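Local coordinates for protein putative agmatinase (Clostridium difficile, PDB 3LHL) that binds manganese ions and, as a member of the arginase family, probably hydrolyses agmatine to putrescine and urea, at residues Tyr5-Phe13 / Glu80-Lys89; Leu192-Leu203 / Asn238-Leu249. All coordinates share one frame; numbering follows the deposited sequence.

Interaction 1: Tyr5-Phe13 / Glu80-Lys89; sequences YEESNLIVF and ETYKIVRDSK. With PO4 (phosphate ion), chain G.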
loop_
_atom_site.group_PDB
_atom_site.type_symbol
_atom_site.label_atom_id
_atom_site.label_comp_id
_atom_site.label_asym_id
_atom_site.label_seq_id
_atom_site.Cartn_x
_atom_site.Cartn_y
_atom_site.Cartn_z
ATOM N N TYR A 5 5.186 5.283 21.097
ATOM C CA TYR A 5 6.051 4.429 20.294
ATOM C C TYR A 5 6.421 3.083 20.915
ATOM O O TYR A 5 6.095 2.030 20.367
ATOM C CB TYR A 5 7.329 5.183 19.947
ATOM C CG TYR A 5 8.193 4.489 18.925
ATOM C CD1 TYR A 5 7.864 4.518 17.570
ATOM C CD2 TYR A 5 9.348 3.806 19.309
ATOM C CE1 TYR A 5 8.665 3.889 16.622
ATOM C CE2 TYR A 5 10.157 3.173 18.368
ATOM C CZ TYR A 5 9.810 3.221 17.030
ATOM O OH TYR A 5 10.614 2.616 16.099
ATOM N N GLU A 6 7.105 3.119 22.055
ATOM C CA GLU A 6 7.548 1.897 22.716
ATOM C C GLU A 6 6.456 0.879 23.024
ATOM O O GLU A 6 6.704 -0.324 22.986
ATOM C CB GLU A 6 8.304 2.232 24.009
ATOM C CG GLU A 6 7.451 2.853 25.110
ATOM C CD GLU A 6 8.138 2.825 26.471
ATOM O OE1 GLU A 6 8.429 1.714 26.972
ATOM O OE2 GLU A 6 8.390 3.912 27.038
ATOM N N GLU A 7 5.249 1.347 23.319
ATOM C CA GLU A 7 4.162 0.432 23.654
ATOM C C GLU A 7 3.435 -0.193 22.466
ATOM O O GLU A 7 2.894 -1.290 22.581
ATOM C CB GLU A 7 3.133 1.140 24.536
ATOM C CG GLU A 7 3.713 1.780 25.786
ATOM C CD GLU A 7 2.638 2.309 26.717
ATOM O OE1 GLU A 7 1.932 1.486 27.341
ATOM O OE2 GLU A 7 2.492 3.549 26.818
ATOM N N SER A 8 3.425 0.494 21.331
ATOM C CA SER A 8 2.716 -0.005 20.154
ATOM C C SER A 8 3.538 -0.925 19.256
ATOM O O SER A 8 4.757 -0.793 19.162
ATOM C CB SER A 8 2.197 1.174 19.328
ATOM O OG SER A 8 1.354 2.019 20.095
ATOM N N ASN A 9 2.856 -1.864 18.605
ATOM C CA ASN A 9 3.509 -2.793 17.690
ATOM C C ASN A 9 3.347 -2.312 16.247
ATOM O O ASN A 9 4.091 -2.723 15.358
ATOM C CB ASN A 9 2.915 -4.198 17.830
ATOM C CG ASN A 9 3.139 -4.793 19.209
ATOM O OD1 ASN A 9 4.267 -4.844 19.701
ATOM N ND2 ASN A 9 2.060 -5.249 19.839
ATOM N N LEU A 10 2.369 -1.439 16.023
ATOM C CA LEU A 10 2.107 -0.894 14.694
ATOM C C LEU A 10 2.357 0.613 14.711
ATOM O O LEU A 10 1.746 1.348 15.495
ATOM C CB LEU A 10 0.661 -1.182 14.286
ATOM C CG LEU A 10 0.196 -0.786 12.878
ATOM C CD1 LEU A 10 1.031 -1.508 11.822
ATOM C CD2 LEU A 10 -1.286 -1.132 12.723
ATOM N N ILE A 11 3.264 1.063 13.849
ATOM C CA ILE A 11 3.622 2.474 13.758
ATOM C C ILE A 11 3.149 3.037 12.420
ATOM O O ILE A 11 3.679 2.688 11.358
ATOM C CB ILE A 11 5.151 2.664 13.873
ATOM C CG1 ILE A 11 5.673 1.924 15.113
ATOM C CG2 ILE A 11 5.493 4.152 13.940
ATOM C CD1 ILE A 11 5.060 2.382 16.428
ATOM N N VAL A 12 2.150 3.908 12.491
ATOM C CA VAL A 12 1.553 4.538 11.321
ATOM C C VAL A 12 2.164 5.913 11.094
ATOM O O VAL A 12 2.231 6.728 12.014
ATOM C CB VAL A 12 0.033 4.735 11.516
ATOM C CG1 VAL A 12 -0.578 5.325 10.264
ATOM C CG2 VAL A 12 -0.623 3.416 11.886
ATOM N N PHE A 13 2.608 6.174 9.870
ATOM C CA PHE A 13 3.189 7.472 9.562
ATOM C C PHE A 13 2.854 7.861 8.133
ATOM O O PHE A 13 2.625 7.002 7.275
ATOM C CB PHE A 13 4.713 7.465 9.807
ATOM C CG PHE A 13 5.491 6.580 8.873
ATOM C CD1 PHE A 13 6.119 7.115 7.750
ATOM C CD2 PHE A 13 5.609 5.215 9.123
ATOM C CE1 PHE A 13 6.857 6.304 6.885
ATOM C CE2 PHE A 13 6.342 4.392 8.266
ATOM C CZ PHE A 13 6.968 4.939 7.144
ATOM N N GLU A 80 13.315 6.193 8.303
ATOM C CA GLU A 80 12.188 6.085 9.225
ATOM C C GLU A 80 11.711 4.641 9.333
ATOM O O GLU A 80 11.510 4.128 10.430
ATOM C CB GLU A 80 11.032 6.984 8.766
ATOM C CG GLU A 80 9.833 7.011 9.715
ATOM C CD GLU A 80 10.203 7.455 11.128
ATOM O OE1 GLU A 80 10.780 8.553 11.277
ATOM O OE2 GLU A 80 9.916 6.706 12.093
ATOM N N THR A 81 11.544 3.989 8.187
ATOM C CA THR A 81 11.081 2.605 8.153
ATOM C C THR A 81 12.064 1.695 8.880
ATOM O O THR A 81 11.659 0.886 9.710
ATOM C CB THR A 81 10.922 2.099 6.695
ATOM O OG1 THR A 81 10.151 3.038 5.941
ATOM C CG2 THR A 81 10.210 0.754 6.664
ATOM N N TYR A 82 13.352 1.840 8.572
ATOM C CA TYR A 82 14.387 1.011 9.185
ATOM C C TYR A 82 14.343 1.040 10.711
ATOM O O TYR A 82 14.397 -0.005 11.362
ATOM C CB TYR A 82 15.787 1.438 8.721
ATOM C CG TYR A 82 16.872 0.697 9.468
ATOM C CD1 TYR A 82 17.036 -0.682 9.308
ATOM C CD2 TYR A 82 17.661 1.347 10.416
ATOM C CE1 TYR A 82 17.946 -1.395 10.082
ATOM C CE2 TYR A 82 18.578 0.641 11.198
ATOM C CZ TYR A 82 18.712 -0.728 11.027
ATOM O OH TYR A 82 19.587 -1.440 11.816
ATOM N N LYS A 83 14.253 2.231 11.286
ATOM C CA LYS A 83 14.201 2.331 12.731
ATOM C C LYS A 83 13.000 1.562 13.287
ATOM O O LYS A 83 13.109 0.889 14.317
ATOM C CB LYS A 83 14.152 3.800 13.147
ATOM C CG LYS A 83 15.407 4.560 12.759
ATOM C CD LYS A 83 15.221 6.060 12.886
ATOM C CE LYS A 83 16.420 6.798 12.311
ATOM N NZ LYS A 83 16.197 8.274 12.255
ATOM N N ILE A 84 11.862 1.644 12.604
ATOM C CA ILE A 84 10.668 0.934 13.058
ATOM C C ILE A 84 10.903 -0.574 12.976
ATOM O O ILE A 84 10.616 -1.312 13.920
ATOM C CB ILE A 84 9.432 1.312 12.208
ATOM C CG1 ILE A 84 9.120 2.805 12.387
ATOM C CG2 ILE A 84 8.229 0.457 12.619
ATOM C CD1 ILE A 84 8.077 3.338 11.438
ATOM N N VAL A 85 11.438 -1.026 11.848
ATOM C CA VAL A 85 11.715 -2.442 11.665
ATOM C C VAL A 85 12.749 -2.904 12.689
ATOM O O VAL A 85 12.618 -3.979 13.282
ATOM C CB VAL A 85 12.268 -2.724 10.250
ATOM C CG1 VAL A 85 12.724 -4.182 10.146
ATOM C CG2 VAL A 85 11.202 -2.405 9.199
ATOM N N ARG A 86 13.780 -2.085 12.878
ATOM C CA ARG A 86 14.854 -2.388 13.819
ATOM C C ARG A 86 14.312 -2.577 15.229
ATOM O O ARG A 86 14.806 -3.407 15.986
ATOM C CB ARG A 86 15.881 -1.253 13.827
ATOM C CG ARG A 86 16.959 -1.379 14.902
ATOM C CD ARG A 86 17.580 -0.020 15.194
ATOM N NE ARG A 86 16.573 0.902 15.711
ATOM C CZ ARG A 86 16.709 2.222 15.757
ATOM N NH1 ARG A 86 17.817 2.803 15.312
ATOM N NH2 ARG A 86 15.728 2.964 16.242
ATOM N N ASP A 87 13.295 -1.798 15.577
ATOM C CA ASP A 87 12.700 -1.878 16.902
ATOM C C ASP A 87 11.646 -2.978 17.005
ATOM O O ASP A 87 10.848 -2.988 17.937
ATOM C CB ASP A 87 12.089 -0.528 17.278
ATOM C CG ASP A 87 13.123 0.582 17.334
ATOM O OD1 ASP A 87 14.323 0.267 17.490
ATOM O OD2 ASP A 87 12.736 1.770 17.235
ATOM N N SER A 88 11.652 -3.899 16.045
ATOM C CA SER A 88 10.699 -5.006 16.030
ATOM C C SER A 88 9.246 -4.542 16.019
ATOM O O SER A 88 8.425 -5.014 16.802
ATOM C CB SER A 88 10.919 -5.925 17.237
ATOM O OG SER A 88 12.179 -6.564 17.171
ATOM N N LYS A 89 8.932 -3.611 15.131
ATOM C CA LYS A 89 7.574 -3.109 15.026
ATOM C C LYS A 89 7.191 -3.092 13.556
ATOM O O LYS A 89 8.055 -3.163 12.679
ATOM C CB LYS A 89 7.480 -1.699 15.615
ATOM C CG LYS A 89 7.842 -1.623 17.085
ATOM C CD LYS A 89 7.876 -0.183 17.569
ATOM C CE LYS A 89 8.263 -0.117 19.035
ATOM N NZ LYS A 89 7.346 -0.937 19.878
HETATM P P PO4 G . 21.254 3.346 14.805
HETATM O O1 PO4 G . 21.478 3.604 13.355
HETATM O O2 PO4 G . 20.476 2.090 14.971
HETATM O O3 PO4 G . 22.567 3.212 15.494
HETATM O O4 PO4 G . 20.497 4.482 15.399
HETATM O O HOH W 1 6.622 -3.680 19.734
#
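The ammonium group of Lys-89 is gripped by three backbone carbonyls and a water where the chain turns into strand 10-13. Lys-89 NZ gives a hydrogen bond of 2.7 Å to Ser-8 O, which it meets tilted 21° from the carbonyl plane, and two weak ones to Tyr-5 O and Glu-6 O. Water 1 accepts a further bond from NZ and donates to Asn-9 OD1. The lysine chain is extended until its last torsion, where chi4 of -56° bends NZ in among the carbonyls. On the way Lys-89 CE passes over one face of the Tyr-5 ring, offset toward the rim, in a CH-pi contact 4.2 Å from the ring centroid, while CD lies against Ile-11 CG1. Tyr-5 reaches the end of the helix with its hydroxyl: CG stands anti to the backbone N (chi1 -170°), and Tyr-5 OH donates to Asp-87 OD2 at 2.6 Å, on the anti side of a carboxylate turned nearly perpendicular to the ring. Arg-86 NE holds Asp-87 OD1 in a salt bridge of 2.9 Å; Arg-86 NH1 also binds a phosphate ion, probably from the crystallisation liquor. Further along, the contact turns apolar. Ile-84 CD1 meets Ile-11 CG2 at 3.7 Å and Phe-13 CE2 at 3.8 Å, and Glu-80 CG sits over the centre of the Phe-13 ring. A Schellman motif with Ser-88 at C-prime ends the helix. The C-terminal part of helix 70-86 (80-86) runs nearly antiparallel to strand 10-13, their axes 9.9 Å apart, as in the three-layer alpha/beta/alpha fold of the arginase family; strand 57-62 adds Tyr-60 beside Tyr-5 and Ile-11, helix 101-111 packs against Thr-81 and Val-85, and strand 90-95 pairs with Ile-11.

Interaction 2: Leu192-Leu203 / Asn238-Leu249; sequences LNGKNIYLTIDL and NINIVGCDIVEL. With MN (manganese (II) ion), chain B; MN (manganese (II) ion), chain C.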
loop_
_atom_site.group_PDB
_atom_site.type_symbol
_atom_site.label_atom_id
_atom_site.label_comp_id
_atom_site.label_asym_id
_atom_site.label_seq_id
_atom_site.Cartn_x
_atom_site.Cartn_y
_atom_site.Cartn_z
ATOM N N LEU A 192 0.213 -18.829 1.039
ATOM C CA LEU A 192 1.308 -18.125 1.691
ATOM C C LEU A 192 1.235 -18.331 3.199
ATOM O O LEU A 192 1.746 -17.520 3.974
ATOM C CB LEU A 192 1.233 -16.628 1.379
ATOM C CG LEU A 192 1.881 -16.110 0.095
ATOM C CD1 LEU A 192 1.537 -16.999 -1.074
ATOM C CD2 LEU A 192 1.407 -14.688 -0.152
ATOM N N ASN A 193 0.590 -19.419 3.602
ATOM C CA ASN A 193 0.429 -19.751 5.014
ATOM C C ASN A 193 1.753 -19.709 5.768
ATOM O O ASN A 193 2.716 -20.369 5.382
ATOM C CB ASN A 193 -0.198 -21.142 5.150
ATOM C CG ASN A 193 -0.522 -21.500 6.588
ATOM O OD1 ASN A 193 0.373 -21.709 7.407
ATOM N ND2 ASN A 193 -1.810 -21.565 6.902
ATOM N N GLY A 194 1.789 -18.919 6.836
ATOM C CA GLY A 194 2.981 -18.802 7.659
ATOM C C GLY A 194 4.131 -18.000 7.083
ATOM O O GLY A 194 5.217 -17.989 7.655
ATOM N N LYS A 195 3.910 -17.325 5.960
ATOM C CA LYS A 195 4.967 -16.540 5.341
ATOM C C LYS A 195 4.938 -15.068 5.736
ATOM O O LYS A 195 3.930 -14.564 6.233
ATOM C CB LYS A 195 4.898 -16.676 3.819
ATOM C CG LYS A 195 5.217 -18.084 3.324
ATOM C CD LYS A 195 6.584 -18.536 3.824
ATOM C CE LYS A 195 6.873 -19.986 3.467
ATOM N NZ LYS A 195 6.881 -20.211 1.998
ATOM N N ASN A 196 6.064 -14.392 5.520
ATOM C CA ASN A 196 6.196 -12.977 5.840
ATOM C C ASN A 196 5.810 -12.165 4.612
ATOM O O ASN A 196 6.314 -12.390 3.510
ATOM C CB ASN A 196 7.631 -12.670 6.261
ATOM C CG ASN A 196 8.029 -13.403 7.524
ATOM O OD1 ASN A 196 9.116 -13.976 7.610
ATOM N ND2 ASN A 196 7.148 -13.384 8.518
ATOM N N ILE A 197 4.921 -11.204 4.819
ATOM C CA ILE A 197 4.412 -10.400 3.725
ATOM C C ILE A 197 4.559 -8.886 3.860
ATOM O O ILE A 197 4.472 -8.326 4.957
ATOM C CB ILE A 197 2.889 -10.724 3.506
ATOM C CG1 ILE A 197 2.728 -12.028 2.720
ATOM C CG2 ILE A 197 2.184 -9.578 2.790
ATOM C CD1 ILE A 197 3.130 -13.284 3.476
ATOM N N TYR A 198 4.808 -8.235 2.729
ATOM C CA TYR A 198 4.845 -6.781 2.698
ATOM C C TYR A 198 3.612 -6.474 1.858
ATOM O O TYR A 198 3.538 -6.858 0.690
ATOM C CB TYR A 198 6.068 -6.216 1.987
ATOM C CG TYR A 198 6.072 -4.702 2.062
ATOM C CD1 TYR A 198 6.739 -4.035 3.087
ATOM C CD2 TYR A 198 5.316 -3.940 1.167
ATOM C CE1 TYR A 198 6.648 -2.647 3.226
ATOM C CE2 TYR A 198 5.216 -2.556 1.297
ATOM C CZ TYR A 198 5.884 -1.914 2.329
ATOM O OH TYR A 198 5.766 -0.546 2.474
ATOM N N LEU A 199 2.637 -5.805 2.457
ATOM C CA LEU A 199 1.401 -5.479 1.757
ATOM C C LEU A 199 1.376 -4.044 1.259
ATOM O O LEU A 199 1.395 -3.106 2.051
ATOM C CB LEU A 199 0.212 -5.720 2.685
ATOM C CG LEU A 199 -1.177 -5.289 2.213
ATOM C CD1 LEU A 199 -1.597 -6.091 0.993
ATOM C CD2 LEU A 199 -2.167 -5.487 3.359
ATOM N N THR A 200 1.344 -3.877 -0.057
ATOM C CA THR A 200 1.295 -2.550 -0.653
ATOM C C THR A 200 -0.010 -2.400 -1.427
ATOM O O THR A 200 -0.268 -3.116 -2.397
ATOM C CB THR A 200 2.498 -2.291 -1.604
ATOM O OG1 THR A 200 2.359 -0.992 -2.200
ATOM C CG2 THR A 200 2.574 -3.356 -2.698
ATOM N N ILE A 201 -0.831 -1.459 -0.985
ATOM C CA ILE A 201 -2.121 -1.216 -1.610
ATOM C C ILE A 201 -2.224 0.139 -2.309
ATOM O O ILE A 201 -2.254 1.187 -1.657
ATOM C CB ILE A 201 -3.259 -1.308 -0.562
ATOM C CG1 ILE A 201 -3.418 -2.757 -0.102
ATOM C CG2 ILE A 201 -4.572 -0.768 -1.145
ATOM C CD1 ILE A 201 -4.482 -2.949 0.960
ATOM N N ASP A 202 -2.258 0.112 -3.638
ATOM C CA ASP A 202 -2.437 1.334 -4.411
ATOM C C ASP A 202 -3.960 1.479 -4.412
ATOM O O ASP A 202 -4.662 0.633 -4.967
ATOM C CB ASP A 202 -1.939 1.158 -5.842
ATOM C CG ASP A 202 -2.110 2.411 -6.667
ATOM O OD1 ASP A 202 -3.165 3.061 -6.538
ATOM O OD2 ASP A 202 -1.200 2.744 -7.448
ATOM N N LEU A 203 -4.473 2.529 -3.777
ATOM C CA LEU A 203 -5.914 2.721 -3.690
ATOM C C LEU A 203 -6.656 2.813 -5.021
ATOM O O LEU A 203 -7.874 2.635 -5.051
ATOM C CB LEU A 203 -6.232 3.940 -2.817
ATOM C CG LEU A 203 -5.763 3.816 -1.357
ATOM C CD1 LEU A 203 -5.920 5.145 -0.637
ATOM C CD2 LEU A 203 -6.554 2.718 -0.654
ATOM N N ASN A 238 -3.238 -17.057 7.914
ATOM C CA ASN A 238 -2.068 -17.182 8.762
ATOM C C ASN A 238 -0.853 -16.535 8.110
ATOM O O ASN A 238 0.243 -17.101 8.125
ATOM C CB ASN A 238 -1.770 -18.652 9.067
ATOM C CG ASN A 238 -0.648 -18.817 10.082
ATOM O OD1 ASN A 238 -0.634 -18.154 11.117
ATOM N ND2 ASN A 238 0.294 -19.705 9.790
ATOM N N ILE A 239 -1.044 -15.359 7.516
ATOM C CA ILE A 239 0.081 -14.666 6.902
ATOM C C ILE A 239 0.584 -13.633 7.900
ATOM O O ILE A 239 -0.185 -13.114 8.709
ATOM C CB ILE A 239 -0.295 -13.951 5.577
ATOM C CG1 ILE A 239 -1.323 -12.852 5.831
ATOM C CG2 ILE A 239 -0.816 -14.955 4.573
ATOM C CD1 ILE A 239 -1.558 -11.965 4.624
ATOM N N ASN A 240 1.876 -13.342 7.844
ATOM C CA ASN A 240 2.470 -12.383 8.760
ATOM C C ASN A 240 2.857 -11.093 8.040
ATOM O O ASN A 240 3.831 -11.050 7.288
ATOM C CB ASN A 240 3.690 -13.018 9.443
ATOM C CG ASN A 240 4.310 -12.117 10.496
ATOM O OD1 ASN A 240 3.606 -11.389 11.196
ATOM N ND2 ASN A 240 5.631 -12.176 10.627
ATOM N N ILE A 241 2.074 -10.043 8.259
ATOM C CA ILE A 241 2.356 -8.761 7.633
ATOM C C ILE A 241 3.393 -8.030 8.478
ATOM O O ILE A 241 3.120 -7.645 9.609
ATOM C CB ILE A 241 1.072 -7.908 7.500
ATOM C CG1 ILE A 241 0.071 -8.641 6.600
ATOM C CG2 ILE A 241 1.405 -6.546 6.899
ATOM C CD1 ILE A 241 -1.267 -7.945 6.440
ATOM N N VAL A 242 4.588 -7.861 7.924
ATOM C CA VAL A 242 5.672 -7.195 8.638
ATOM C C VAL A 242 5.897 -5.771 8.149
ATOM O O VAL A 242 6.786 -5.067 8.635
ATOM C CB VAL A 242 6.984 -7.994 8.499
ATOM C CG1 VAL A 242 6.852 -9.321 9.227
ATOM C CG2 VAL A 242 7.301 -8.228 7.021
ATOM N N GLY A 243 5.077 -5.359 7.189
ATOM C CA GLY A 243 5.168 -4.026 6.627
ATOM C C GLY A 243 3.932 -3.780 5.783
ATOM O O GLY A 243 3.434 -4.700 5.129
ATOM N N CYS A 244 3.435 -2.547 5.780
ATOM C CA CYS A 244 2.237 -2.234 5.013
ATOM C C CYS A 244 2.145 -0.765 4.609
ATOM O O CYS A 244 2.765 0.106 5.227
ATOM C CB CYS A 244 0.999 -2.619 5.837
ATOM S SG CYS A 244 -0.600 -2.317 5.036
ATOM N N ASP A 245 1.372 -0.500 3.559
ATOM C CA ASP A 245 1.153 0.863 3.101
ATOM C C ASP A 245 -0.041 0.974 2.151
ATOM O O ASP A 245 -0.446 -0.005 1.520
ATOM C CB ASP A 245 2.415 1.425 2.420
ATOM C CG ASP A 245 2.707 0.781 1.062
ATOM O OD1 ASP A 245 1.780 0.686 0.221
ATOM O OD2 ASP A 245 3.873 0.386 0.829
ATOM N N ILE A 246 -0.625 2.166 2.093
ATOM C CA ILE A 246 -1.728 2.452 1.182
ATOM C C ILE A 246 -1.241 3.715 0.478
ATOM O O ILE A 246 -0.683 4.609 1.116
ATOM C CB ILE A 246 -3.070 2.727 1.917
ATOM C CG1 ILE A 246 -2.921 3.901 2.887
ATOM C CG2 ILE A 246 -3.530 1.468 2.648
ATOM C CD1 ILE A 246 -4.213 4.256 3.621
ATOM N N VAL A 247 -1.434 3.797 -0.830
ATOM C CA VAL A 247 -0.929 4.950 -1.555
ATOM C C VAL A 247 -1.822 5.434 -2.683
ATOM O O VAL A 247 -2.815 4.804 -3.020
ATOM C CB VAL A 247 0.467 4.621 -2.165
ATOM C CG1 VAL A 247 1.462 4.265 -1.059
ATOM C CG2 VAL A 247 0.338 3.452 -3.136
ATOM N N GLU A 248 -1.434 6.574 -3.249
ATOM C CA GLU A 248 -2.102 7.197 -4.382
ATOM C C GLU A 248 -3.429 7.920 -4.131
ATOM O O GLU A 248 -4.150 8.250 -5.079
ATOM C CB GLU A 248 -2.243 6.178 -5.526
ATOM C CG GLU A 248 -0.899 5.726 -6.109
ATOM C CD GLU A 248 -0.063 6.882 -6.686
ATOM O OE1 GLU A 248 -0.363 8.055 -6.379
ATOM O OE2 GLU A 248 0.909 6.617 -7.438
ATOM N N LEU A 249 -3.762 8.154 -2.865
ATOM C CA LEU A 249 -4.966 8.919 -2.566
ATOM C C LEU A 249 -4.582 10.356 -2.901
ATOM O O LEU A 249 -3.625 10.891 -2.342
ATOM C CB LEU A 249 -5.343 8.856 -1.083
ATOM C CG LEU A 249 -6.292 10.004 -0.677
ATOM C CD1 LEU A 249 -7.699 9.750 -1.238
ATOM C CD2 LEU A 249 -6.348 10.135 0.835
HETATM MN MN MN B . 0.696 1.844 -8.175
HETATM MN MN MN C . -2.057 2.628 -9.653
HETATM O O HOH W 2 5.757 0.217 5.305
#
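Tyr-198 OH donates to Asp-245 OD2 at 2.7 Å, on the anti side of the carboxylate; Thr-101 OG1 also bonds this oxygen. Water 2 donates to both Tyr-198 OH and Cys-244 O. The Tyr-198 ring lies with one face over the backbone of Gly-243. Asp-245 OD1 lies 3.0 Å from Thr-200 OG1, whose strongest partner is NE2 of the manganese ligand His-98. The two strands are central, parallel neighbours in the eight-stranded sheet of the arginase alpha/beta fold. Asn-196, Tyr-198 and Thr-200 bond to strand 115-120, while the alternate residues serve 240-247: Ile-197 N donates to Asn-240 O, Leu-199 N to Gly-243 O, Ile-201 N to Asp-245 O and Leu-203 N to Val-247 O; in return Asn-240 N donates to Lys-195 O, Val-242 N to Ile-197 O, Asp-245 N to Leu-199 O and Val-247 N to Ile-201 O. At the C-terminal end of strand 196-202, Asp-202 OD2 bridges two manganese ions at 2.2 and 2.4 Å. Glu-248, ligand of a third manganese in another structure of this protein but of none here, has OE2 bonded by His-98 N. Asn-238 O accepts from Gly-194 N, and Asn-238 ND2 donates to Asn-193 OD1 from above the Asn-193 carbonyl plane.

Interactions 1 and 2 belong to the same parallel sheet, with centres about 15 Å apart and nearest atoms about 5 Å apart, without touching. Strand 90-95 lies between them: it pairs with strand 10-15 on one side and with strand 240-247 on the other. Helix 101-111 spans both, since Thr-81 and Val-85 of interaction 1 and Tyr-198 and Val-242 of interaction 2 pack against it. Their relation to the metals differs. Interaction 2, centred about 7 Å from the centre of the chain, supplies Asp-202 to the manganese cluster completed by His-98, Asp-121, His-123, Asp-125 and Asp-204, whereas interaction 1, about 17 Å from that centre, lies away from it.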